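Local coordinates for ribonuclease mar1, putative (Trypanosoma cruzi, PDB 1YZV), which is of unknown function but belongs to the isochorismatase family, many of whose members are hydrolases, at residues A[64-69]-A[89-94]; A[30-35]-A[71-76]; A[44-49]-A[114-119]. All blocks are in the same frame, centred on the assembly; numbering follows the deposited sequence.

In the fold
The three contacts belong to one parallel alpha/beta fold. Contact 1 joins strands 61-68 and 87-91 near the edge of the sheet and is partly buried; it combines the backbone ladder of paired strands with a polar cluster around a lysine. Contact 2, at the surface, ties the weakly bonded turn of helix near 30-33 to the short helix 70-73 by backbone bonds, a water and one apolar touch. Contact 3 is the core of the set, an apolar and aromatic packing of helix 39-56 on strand 110-118 with no hydrogen bond across it. Contacts 1 and 2 touch through Glu67 and Thr76, contacts 2 and 3 through Phe32 and Phe118, whereas contacts 1 and 3 share the sheet without meeting.

Contact 1 (A[64-69]-A[89-94])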
loop_
_atom_site.group_PDB
_atom_site.type_symbol
_atom_site.label_atom_id
_atom_site.label_comp_id
_atom_site.label_asym_id
_atom_site.label_seq_id
_atom_site.Cartn_x
_atom_site.Cartn_y
_atom_site.Cartn_z
ATOM N N ILE A 64 -12.746 -26.992 -4.313
ATOM C CA ILE A 64 -13.286 -26.686 -5.617
ATOM C C ILE A 64 -12.190 -26.310 -6.597
ATOM O O ILE A 64 -11.351 -25.437 -6.321
ATOM C CB ILE A 64 -14.326 -25.514 -5.502
ATOM C CG1 ILE A 64 -15.346 -25.922 -4.448
ATOM C CG2 ILE A 64 -14.893 -25.152 -6.881
ATOM C CD1 ILE A 64 -16.529 -25.126 -4.381
ATOM N N VAL A 65 -12.143 -27.053 -7.701
ATOM C CA VAL A 65 -11.160 -26.861 -8.763
ATOM C C VAL A 65 -11.886 -26.459 -10.050
ATOM O O VAL A 65 -12.908 -27.069 -10.439
ATOM C CB VAL A 65 -10.373 -28.155 -9.029
ATOM C CG1 VAL A 65 -9.257 -27.906 -10.013
ATOM C CG2 VAL A 65 -9.837 -28.745 -7.700
ATOM N N THR A 66 -11.374 -25.427 -10.709
ATOM C CA THR A 66 -11.823 -25.125 -12.062
ATOM C C THR A 66 -10.682 -25.306 -13.057
ATOM O O THR A 66 -9.501 -25.294 -12.704
ATOM C CB THR A 66 -12.382 -23.705 -12.189
ATOM O OG1 THR A 66 -11.391 -22.749 -11.750
ATOM C CG2 THR A 66 -13.657 -23.592 -11.383
ATOM N N GLU A 67 -11.067 -25.598 -14.288
ATOM C CA GLU A 67 -10.147 -25.673 -15.396
ATOM C C GLU A 67 -10.711 -24.827 -16.494
ATOM O O GLU A 67 -11.868 -25.023 -16.919
ATOM C CB GLU A 67 -9.994 -27.120 -15.821
ATOM C CG GLU A 67 -9.442 -28.020 -14.703
ATOM C CD GLU A 67 -9.336 -29.506 -15.051
ATOM O OE1 GLU A 67 -10.065 -29.957 -15.945
ATOM O OE2 GLU A 67 -8.596 -30.251 -14.328
ATOM N N GLN A 68 -9.916 -23.874 -16.942
ATOM C CA GLN A 68 -10.279 -23.004 -18.060
ATOM C C GLN A 68 -10.043 -23.738 -19.372
ATOM O O GLN A 68 -8.955 -24.266 -19.599
ATOM C CB GLN A 68 -9.442 -21.738 -18.062
ATOM C CG GLN A 68 -9.726 -20.781 -19.188
ATOM C CD GLN A 68 -11.003 -19.979 -18.994
ATOM O OE1 GLN A 68 -11.581 -19.963 -17.897
ATOM N NE2 GLN A 68 -11.399 -19.234 -20.036
ATOM N N TYR A 69 -11.117 -23.966 -20.118
ATOM C CA TYR A 69 -11.009 -24.571 -21.437
ATOM C C TYR A 69 -9.921 -25.685 -21.503
ATOM O O TYR A 69 -8.921 -25.569 -22.270
ATOM C CB TYR A 69 -10.712 -23.470 -22.467
ATOM C CG TYR A 69 -10.697 -23.984 -23.879
ATOM C CD1 TYR A 69 -11.782 -24.706 -24.373
ATOM C CD2 TYR A 69 -9.668 -23.678 -24.738
ATOM C CE1 TYR A 69 -11.755 -25.271 -25.631
ATOM C CE2 TYR A 69 -9.650 -24.182 -26.034
ATOM C CZ TYR A 69 -10.703 -24.975 -26.473
ATOM O OH TYR A 69 -10.707 -25.487 -27.749
ATOM N N PHE A 89 -14.489 -28.604 -12.199
ATOM C CA PHE A 89 -15.397 -28.121 -13.237
ATOM C C PHE A 89 -14.631 -27.425 -14.347
ATOM O O PHE A 89 -13.622 -26.750 -14.130
ATOM C CB PHE A 89 -16.400 -27.126 -12.674
ATOM C CG PHE A 89 -17.166 -27.624 -11.478
ATOM C CD1 PHE A 89 -18.302 -28.381 -11.638
ATOM C CD2 PHE A 89 -16.754 -27.326 -10.195
ATOM C CE1 PHE A 89 -18.989 -28.860 -10.519
ATOM C CE2 PHE A 89 -17.467 -27.744 -9.095
ATOM C CZ PHE A 89 -18.569 -28.533 -9.257
ATOM N N SER A 90 -15.192 -27.511 -15.539
ATOM C CA SER A 90 -14.683 -26.808 -16.711
ATOM C C SER A 90 -15.376 -25.482 -16.826
ATOM O O SER A 90 -16.527 -25.394 -16.486
ATOM C CB SER A 90 -14.989 -27.633 -17.952
ATOM O OG SER A 90 -13.950 -28.571 -18.010
ATOM N N LYS A 91 -14.671 -24.457 -17.302
ATOM C CA LYS A 91 -15.283 -23.144 -17.575
ATOM C C LYS A 91 -14.611 -22.393 -18.742
ATOM O O LYS A 91 -13.421 -22.536 -19.006
ATOM C CB LYS A 91 -15.247 -22.231 -16.329
ATOM C CG LYS A 91 -13.781 -21.857 -15.891
ATOM C CD LYS A 91 -13.736 -21.127 -14.561
ATOM C CE LYS A 91 -12.355 -20.498 -14.217
ATOM N NZ LYS A 91 -11.782 -19.589 -15.270
ATOM N N LYS A 92 -15.362 -21.430 -19.263
ATOM C CA LYS A 92 -14.869 -20.382 -20.119
ATOM C C LYS A 92 -14.989 -19.005 -19.453
ATOM O O LYS A 92 -14.260 -18.107 -19.822
ATOM C CB LYS A 92 -15.615 -20.404 -21.447
ATOM C CG LYS A 92 -15.294 -21.694 -22.229
ATOM C CD LYS A 92 -15.537 -21.523 -23.701
ATOM C CE LYS A 92 -15.283 -22.836 -24.462
ATOM N NZ LYS A 92 -16.360 -23.855 -24.156
ATOM N N ARG A 93 -15.871 -18.854 -18.459
ATOM C CA ARG A 93 -15.928 -17.627 -17.650
ATOM C C ARG A 93 -14.606 -17.458 -16.870
ATOM O O ARG A 93 -13.987 -18.455 -16.468
ATOM C CB ARG A 93 -17.103 -17.690 -16.679
ATOM C CG ARG A 93 -17.347 -16.370 -15.909
ATOM C CD ARG A 93 -18.288 -16.529 -14.756
ATOM N NE ARG A 93 -19.574 -17.065 -15.162
ATOM C CZ ARG A 93 -20.709 -16.929 -14.478
ATOM N NH1 ARG A 93 -20.744 -16.269 -13.311
ATOM N NH2 ARG A 93 -21.798 -17.534 -14.927
ATOM N N PHE A 94 -14.118 -16.222 -16.700
ATOM C CA PHE A 94 -12.812 -16.067 -16.040
ATOM C C PHE A 94 -13.000 -16.292 -14.528
ATOM O O PHE A 94 -12.331 -17.144 -13.931
ATOM C CB PHE A 94 -12.170 -14.727 -16.367
ATOM C CG PHE A 94 -11.907 -14.532 -17.827
ATOM C CD1 PHE A 94 -11.413 -15.569 -18.601
ATOM C CD2 PHE A 94 -12.202 -13.336 -18.431
ATOM C CE1 PHE A 94 -11.223 -15.412 -19.968
ATOM C CE2 PHE A 94 -11.918 -13.113 -19.759
ATOM C CZ PHE A 94 -11.484 -14.192 -20.558
HETATM O O HOH W 1 -12.750 -30.037 -16.139
#
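Lys91 NZ gives a hydrogen bond to Gln68 OE1 across the strand pair (2.7 Å) and two more to the carbonyls of residues that follow its own strand, Arg93 O and Phe94 O, both at 2.8 Å. With Asp27, which forms a salt bridge to NZ and also bonds Thr66 OG1, four groups surround NZ and hold the end of the chain in place. Gln68 suits its place because its amide works both ways: while OE1 accepts, NE2 donates to Lys92 O at 3.1 Å, lying over that carbonyl's plane, and meets the Phe94 ring at its edge. A bend at chi2 (76°) swings this amide across the lysine chain. The ladder beneath is parallel, with Glu67 N on Phe89 O and Lys91 N on Glu67 O. On the other face of the sheet, a water links Glu67 OE1 to Ser90 OG, while OE2 bonds Thr76. Asp27, Lys91 and Cys123, which Lys91 touches, probably correspond to the Asp-Lys-Cys triad known from hydrolases of this family, consistent with an active site here. Strand 87-91 thus pairs with 61-68 at the sheet's margin, between helix 120-133, which covers Phe94, and helix 102-105, which packs on Ile64 and Phe89.

Contact 2 (A[30-35]-A[71-76]); sequences EKFMGR and KGLGAT
Glu30 and Lys31 turn their backbone N-H groups onto carbonyls at and just beyond the end of helix 70-73. Glu30 N bonds Ala75 O and Lys31 N bonds Leu73 O, each at 3.0 Å. Leu73 O, at the end of that helix, and Ala75 O, past it, thus accept from N-H groups at the start of the short, weakly bonded helix near 30-33. The bonds straddle Gly74, the first residue to leave helical geometry. Its positive phi (87°) favours a glycine, and with no side chain it lets Glu30 come within 5.1 Å, CA to CA.

Side chains add a looser layer. The aliphatic part of Glu30 lies by the carbonyl it bonds, CG 3.6 Å from Ala75 O. A bend at chi2 (-67°) turns the carboxylate so that OE2 receives Ala78 N and also a water that bonds Thr76 O; an acid suits this spot because it can accept from several donors at once. Lys31 lays CB 3.3 Å from Leu73 O, and its long flexible chain then leads the ammonium away from the contact, as befits an exposed residue. Leu73 CD1 approaches the ring of Phe32 obliquely, 3.7 Å from CZ, two apolar groups covering each other.

The contact joins the segments that follow the neighbouring strands 20-26 and 61-68, at their C-terminal ends. Phe32 also meets the ring of Phe118, and Leu73 rests on Gln68.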
loop_
_atom_site.group_PDB
_atom_site.type_symbol
_atom_site.label_atom_id
_atom_site.label_comp_id
_atom_site.label_asym_id
_atom_site.label_seq_id
_atom_site.Cartn_x
_atom_site.Cartn_y
_atom_site.Cartn_z
ATOM N N GLU A 30 -1.867 -27.630 -17.018
ATOM C CA GLU A 30 -0.623 -28.020 -17.664
ATOM C C GLU A 30 -0.043 -26.939 -18.554
ATOM O O GLU A 30 1.146 -26.665 -18.477
ATOM C CB GLU A 30 -0.767 -29.370 -18.442
ATOM C CG GLU A 30 -0.994 -30.638 -17.546
ATOM C CD GLU A 30 0.206 -31.048 -16.630
ATOM O OE1 GLU A 30 1.245 -30.344 -16.592
ATOM O OE2 GLU A 30 0.085 -32.049 -15.878
ATOM N N LYS A 31 -0.850 -26.263 -19.357
ATOM C CA LYS A 31 -0.240 -25.337 -20.320
ATOM C C LYS A 31 0.300 -24.041 -19.701
ATOM O O LYS A 31 1.152 -23.394 -20.281
ATOM C CB LYS A 31 -1.168 -25.043 -21.501
ATOM C CG LYS A 31 -1.301 -26.265 -22.478
ATOM C CD LYS A 31 0.073 -26.889 -22.851
ATOM C CE LYS A 31 0.046 -27.660 -24.177
ATOM N NZ LYS A 31 1.255 -27.327 -25.044
ATOM N N PHE A 32 -0.134 -23.732 -18.488
ATOM C CA PHE A 32 0.370 -22.584 -17.743
ATOM C C PHE A 32 1.696 -22.879 -17.008
ATOM O O PHE A 32 2.347 -21.942 -16.510
ATOM C CB PHE A 32 -0.638 -22.185 -16.652
ATOM C CG PHE A 32 -1.951 -21.684 -17.162
ATOM C CD1 PHE A 32 -2.090 -20.355 -17.579
ATOM C CD2 PHE A 32 -3.094 -22.473 -17.038
ATOM C CE1 PHE A 32 -3.350 -19.841 -17.929
ATOM C CE2 PHE A 32 -4.365 -21.985 -17.396
ATOM C CZ PHE A 32 -4.490 -20.673 -17.847
ATOM N N MET A 33 1.993 -24.158 -16.786
ATOM C CA MET A 33 3.099 -24.535 -15.895
ATOM C C MET A 33 4.426 -23.970 -16.373
ATOM O O MET A 33 5.224 -23.516 -15.555
ATOM C CB MET A 33 3.196 -26.049 -15.742
ATOM C CG MET A 33 2.007 -26.701 -15.020
ATOM S SD MET A 33 1.744 -26.035 -13.325
ATOM C CE MET A 33 3.216 -26.663 -12.544
ATOM N N GLY A 34 4.614 -23.915 -17.693
ATOM C CA GLY A 34 5.845 -23.434 -18.270
ATOM C C GLY A 34 5.856 -21.966 -18.627
ATOM O O GLY A 34 6.717 -21.551 -19.387
ATOM N N ARG A 35 4.799 -21.249 -18.279
ATOM C CA ARG A 35 4.572 -19.855 -18.652
ATOM C C ARG A 35 4.418 -18.953 -17.397
ATOM O O ARG A 35 4.629 -17.766 -17.452
ATOM C CB ARG A 35 3.280 -19.803 -19.501
ATOM C CG ARG A 35 3.259 -20.867 -20.629
ATOM C CD ARG A 35 1.927 -20.884 -21.360
ATOM N NE ARG A 35 1.662 -19.643 -22.055
ATOM C CZ ARG A 35 1.880 -19.438 -23.353
ATOM N NH1 ARG A 35 2.303 -20.423 -24.152
ATOM N NH2 ARG A 35 1.609 -18.236 -23.866
ATOM N N LYS A 71 -9.669 -28.444 -22.898
ATOM C CA LYS A 71 -9.412 -29.003 -24.218
ATOM C C LYS A 71 -8.196 -28.311 -24.822
ATOM O O LYS A 71 -7.383 -28.959 -25.478
ATOM C CB LYS A 71 -10.627 -28.843 -25.127
ATOM C CG LYS A 71 -10.758 -29.925 -26.205
ATOM C CD LYS A 71 -12.178 -29.925 -26.863
ATOM C CE LYS A 71 -13.331 -30.341 -25.862
ATOM N NZ LYS A 71 -14.009 -29.167 -25.154
ATOM N N GLY A 72 -8.064 -27.013 -24.565
ATOM C CA GLY A 72 -6.946 -26.229 -25.066
ATOM C C GLY A 72 -5.796 -26.037 -24.081
ATOM O O GLY A 72 -4.640 -25.922 -24.494
ATOM N N LEU A 73 -6.100 -25.950 -22.786
ATOM C CA LEU A 73 -5.099 -25.531 -21.812
ATOM C C LEU A 73 -4.613 -26.664 -20.925
ATOM O O LEU A 73 -3.802 -26.431 -20.026
ATOM C CB LEU A 73 -5.669 -24.408 -20.949
ATOM C CG LEU A 73 -6.094 -23.140 -21.681
ATOM C CD1 LEU A 73 -6.487 -22.054 -20.666
ATOM C CD2 LEU A 73 -4.971 -22.656 -22.537
ATOM N N GLY A 74 -5.190 -27.862 -21.109
ATOM C CA GLY A 74 -4.833 -29.039 -20.357
ATOM C C GLY A 74 -5.596 -29.197 -19.044
ATOM O O GLY A 74 -6.312 -28.284 -18.560
ATOM N N ALA A 75 -5.446 -30.365 -18.448
ATOM C CA ALA A 75 -6.047 -30.598 -17.124
ATOM C C ALA A 75 -5.267 -29.863 -16.067
ATOM O O ALA A 75 -4.132 -29.424 -16.303
ATOM C CB ALA A 75 -6.067 -32.100 -16.807
ATOM N N THR A 76 -5.816 -29.869 -14.864
ATOM C CA THR A 76 -5.094 -29.499 -13.656
ATOM C C THR A 76 -3.768 -30.280 -13.599
ATOM O O THR A 76 -3.711 -31.467 -13.971
ATOM C CB THR A 76 -5.990 -29.765 -12.412
ATOM O OG1 THR A 76 -7.139 -28.908 -12.480
ATOM C CG2 THR A 76 -5.251 -29.511 -11.074
HETATM O O HOH W 2 -2.509 -33.073 -16.152
#

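Contact 3 (A[44-49]-A[114-119]); sequences FVANRF and VLWGFE
Phe49 drives its edge toward the face of Trp116, a T-shaped stack with ring centroids 4.8 Å apart and planes at 60°. It is the centre of a helix-on-sheet packing in a Rossmann-like, three-layered alpha/beta fold: helix 39-56, the crossover between strands 20-26 and 61-68, runs roughly antiparallel to strand 110-118.

The tight part is almost wholly apolar. Phe49 CD2 sits 3.5 Å from Trp116 CZ3, and on the same face of the indole Val45 CG1 lies over the five-membered ring, 4.0 Å from its centroid, a CH-pi contact. Trp116 CG stands between its own backbone N and carbonyl carbon (chi1 75°), which stands the indole up toward the helix. A wide, flat side chain suits this place, since one face can receive two residues a helical turn apart. Val114 and Trp116, two apart on the strand, fall on one face of the sheet and both point toward the helix, which lets Val114 CG1 reach the face of the Phe49 ring, 3.9 Å from its centroid. Phe49 also touches Ile176 and Leu177 of helix 173-181.

The loose side lies at 117-119, where nothing meets the helix segment. Gly117 has backbone angles that suit a glycine; Glu119, after a cis peptide, stands at the N-cap of helix 120-133 and bonds Gln148. Back in the tight part, small Ala46 lets the indole come close to the helix backbone: Trp116 NE1 is 3.6 Å from Ala46 CA, buried with no hydrogen-bond partner in the model.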
loop_
_atom_site.group_PDB
_atom_site.type_symbol
_atom_site.label_atom_id
_atom_site.label_comp_id
_atom_site.label_asym_id
_atom_site.label_seq_id
_atom_site.Cartn_x
_atom_site.Cartn_y
_atom_site.Cartn_z
ATOM N N PHE A 44 2.545 -26.459 -5.064
ATOM C CA PHE A 44 2.849 -26.671 -3.638
ATOM C C PHE A 44 1.735 -26.196 -2.702
ATOM O O PHE A 44 1.362 -26.930 -1.759
ATOM C CB PHE A 44 4.214 -26.006 -3.262
ATOM C CG PHE A 44 4.554 -26.046 -1.781
ATOM C CD1 PHE A 44 5.233 -27.101 -1.225
ATOM C CD2 PHE A 44 4.235 -24.990 -0.956
ATOM C CE1 PHE A 44 5.568 -27.081 0.121
ATOM C CE2 PHE A 44 4.610 -24.953 0.352
ATOM C CZ PHE A 44 5.230 -25.985 0.908
ATOM N N VAL A 45 1.203 -24.993 -2.978
ATOM C CA VAL A 45 0.115 -24.424 -2.204
ATOM C C VAL A 45 -1.184 -25.236 -2.405
ATOM O O VAL A 45 -1.935 -25.482 -1.443
ATOM C CB VAL A 45 -0.103 -22.902 -2.489
ATOM C CG1 VAL A 45 -1.397 -22.403 -1.907
ATOM C CG2 VAL A 45 1.037 -22.098 -1.940
ATOM N N ALA A 46 -1.431 -25.689 -3.630
ATOM C CA ALA A 46 -2.590 -26.549 -3.907
ATOM C C ALA A 46 -2.558 -27.847 -3.071
ATOM O O ALA A 46 -3.572 -28.248 -2.467
ATOM C CB ALA A 46 -2.697 -26.863 -5.400
ATOM N N ASN A 47 -1.371 -28.438 -2.988
ATOM C CA ASN A 47 -1.116 -29.617 -2.170
ATOM C C ASN A 47 -1.188 -29.406 -0.660
ATOM O O ASN A 47 -1.747 -30.220 0.079
ATOM C CB ASN A 47 0.220 -30.235 -2.559
ATOM C CG ASN A 47 0.146 -30.999 -3.866
ATOM O OD1 ASN A 47 -0.920 -31.504 -4.228
ATOM N ND2 ASN A 47 1.253 -30.996 -4.636
ATOM N N ARG A 48 -0.722 -28.247 -0.215
ATOM C CA ARG A 48 -0.824 -27.886 1.178
ATOM C C ARG A 48 -2.284 -27.759 1.609
ATOM O O ARG A 48 -2.701 -28.258 2.676
ATOM C CB ARG A 48 -0.075 -26.560 1.395
ATOM C CG ARG A 48 -0.304 -25.947 2.733
ATOM C CD ARG A 48 0.666 -24.811 2.976
ATOM N NE ARG A 48 1.999 -25.291 3.307
ATOM C CZ ARG A 48 3.019 -24.491 3.617
ATOM N NH1 ARG A 48 2.858 -23.153 3.614
ATOM N NH2 ARG A 48 4.161 -25.025 4.037
ATOM N N PHE A 49 -3.058 -27.026 0.818
ATOM C CA PHE A 49 -4.500 -26.875 1.116
ATOM C C PHE A 49 -5.303 -28.158 0.921
ATOM O O PHE A 49 -6.284 -28.398 1.637
ATOM C CB PHE A 49 -5.106 -25.745 0.292
ATOM C CG PHE A 49 -4.564 -24.354 0.646
ATOM C CD1 PHE A 49 -4.362 -23.981 1.952
ATOM C CD2 PHE A 49 -4.477 -23.374 -0.335
ATOM C CE1 PHE A 49 -3.940 -22.675 2.275
ATOM C CE2 PHE A 49 -4.051 -22.085 -0.039
ATOM C CZ PHE A 49 -3.787 -21.733 1.270
ATOM N N VAL A 114 -10.770 -19.499 0.583
ATOM C CA VAL A 114 -9.350 -19.377 0.393
ATOM C C VAL A 114 -9.101 -19.599 -1.095
ATOM O O VAL A 114 -9.402 -20.676 -1.643
ATOM C CB VAL A 114 -8.586 -20.410 1.242
ATOM C CG1 VAL A 114 -7.111 -20.440 0.893
ATOM C CG2 VAL A 114 -8.795 -20.109 2.728
ATOM N N LEU A 115 -8.521 -18.593 -1.741
ATOM C CA LEU A 115 -8.427 -18.530 -3.214
ATOM C C LEU A 115 -6.976 -18.403 -3.677
ATOM O O LEU A 115 -6.222 -17.558 -3.178
ATOM C CB LEU A 115 -9.234 -17.344 -3.739
ATOM C CG LEU A 115 -9.171 -16.920 -5.231
ATOM C CD1 LEU A 115 -9.667 -18.068 -6.162
ATOM C CD2 LEU A 115 -10.034 -15.633 -5.440
ATOM N N TRP A 116 -6.607 -19.203 -4.671
ATOM C CA TRP A 116 -5.269 -19.118 -5.271
ATOM C C TRP A 116 -5.254 -19.750 -6.664
ATOM O O TRP A 116 -6.217 -20.379 -7.057
ATOM C CB TRP A 116 -4.202 -19.789 -4.361
ATOM C CG TRP A 116 -4.231 -21.256 -4.366
ATOM C CD1 TRP A 116 -3.417 -22.067 -5.127
ATOM C CD2 TRP A 116 -5.278 -22.116 -3.867
ATOM N NE1 TRP A 116 -3.841 -23.366 -5.067
ATOM C CE2 TRP A 116 -4.935 -23.448 -4.252
ATOM C CE3 TRP A 116 -6.349 -21.936 -2.978
ATOM C CZ2 TRP A 116 -5.726 -24.569 -3.907
ATOM C CZ3 TRP A 116 -7.120 -23.056 -2.627
ATOM C CH2 TRP A 116 -6.800 -24.357 -3.095
ATOM N N GLY A 117 -4.213 -19.453 -7.431
ATOM C CA GLY A 117 -3.992 -20.103 -8.714
ATOM C C GLY A 117 -3.616 -19.141 -9.818
ATOM O O GLY A 117 -2.842 -18.168 -9.585
ATOM N N PHE A 118 -4.013 -19.517 -11.034
ATOM C CA PHE A 118 -3.666 -18.786 -12.241
ATOM C C PHE A 118 -4.929 -18.182 -12.899
ATOM O O PHE A 118 -6.001 -18.761 -12.828
ATOM C CB PHE A 118 -3.056 -19.679 -13.294
ATOM C CG PHE A 118 -1.871 -20.522 -12.840
ATOM C CD1 PHE A 118 -0.957 -20.064 -11.937
ATOM C CD2 PHE A 118 -1.567 -21.674 -13.578
ATOM C CE1 PHE A 118 0.163 -20.853 -11.618
ATOM C CE2 PHE A 118 -0.466 -22.464 -13.260
ATOM C CZ PHE A 118 0.369 -22.072 -12.249
ATOM N N GLU A 119 -4.806 -17.024 -13.549
ATOM C CA GLU A 119 -3.704 -16.094 -13.410
ATOM C C GLU A 119 -4.202 -15.027 -12.426
ATOM O O GLU A 119 -5.407 -14.745 -12.374
ATOM C CB GLU A 119 -3.352 -15.439 -14.758
ATOM C CG GLU A 119 -2.674 -16.379 -15.730
ATOM C CD GLU A 119 -2.043 -15.667 -16.937
ATOM O OE1 GLU A 119 -1.115 -14.849 -16.794
ATOM O OE2 GLU A 119 -2.466 -15.972 -18.047
#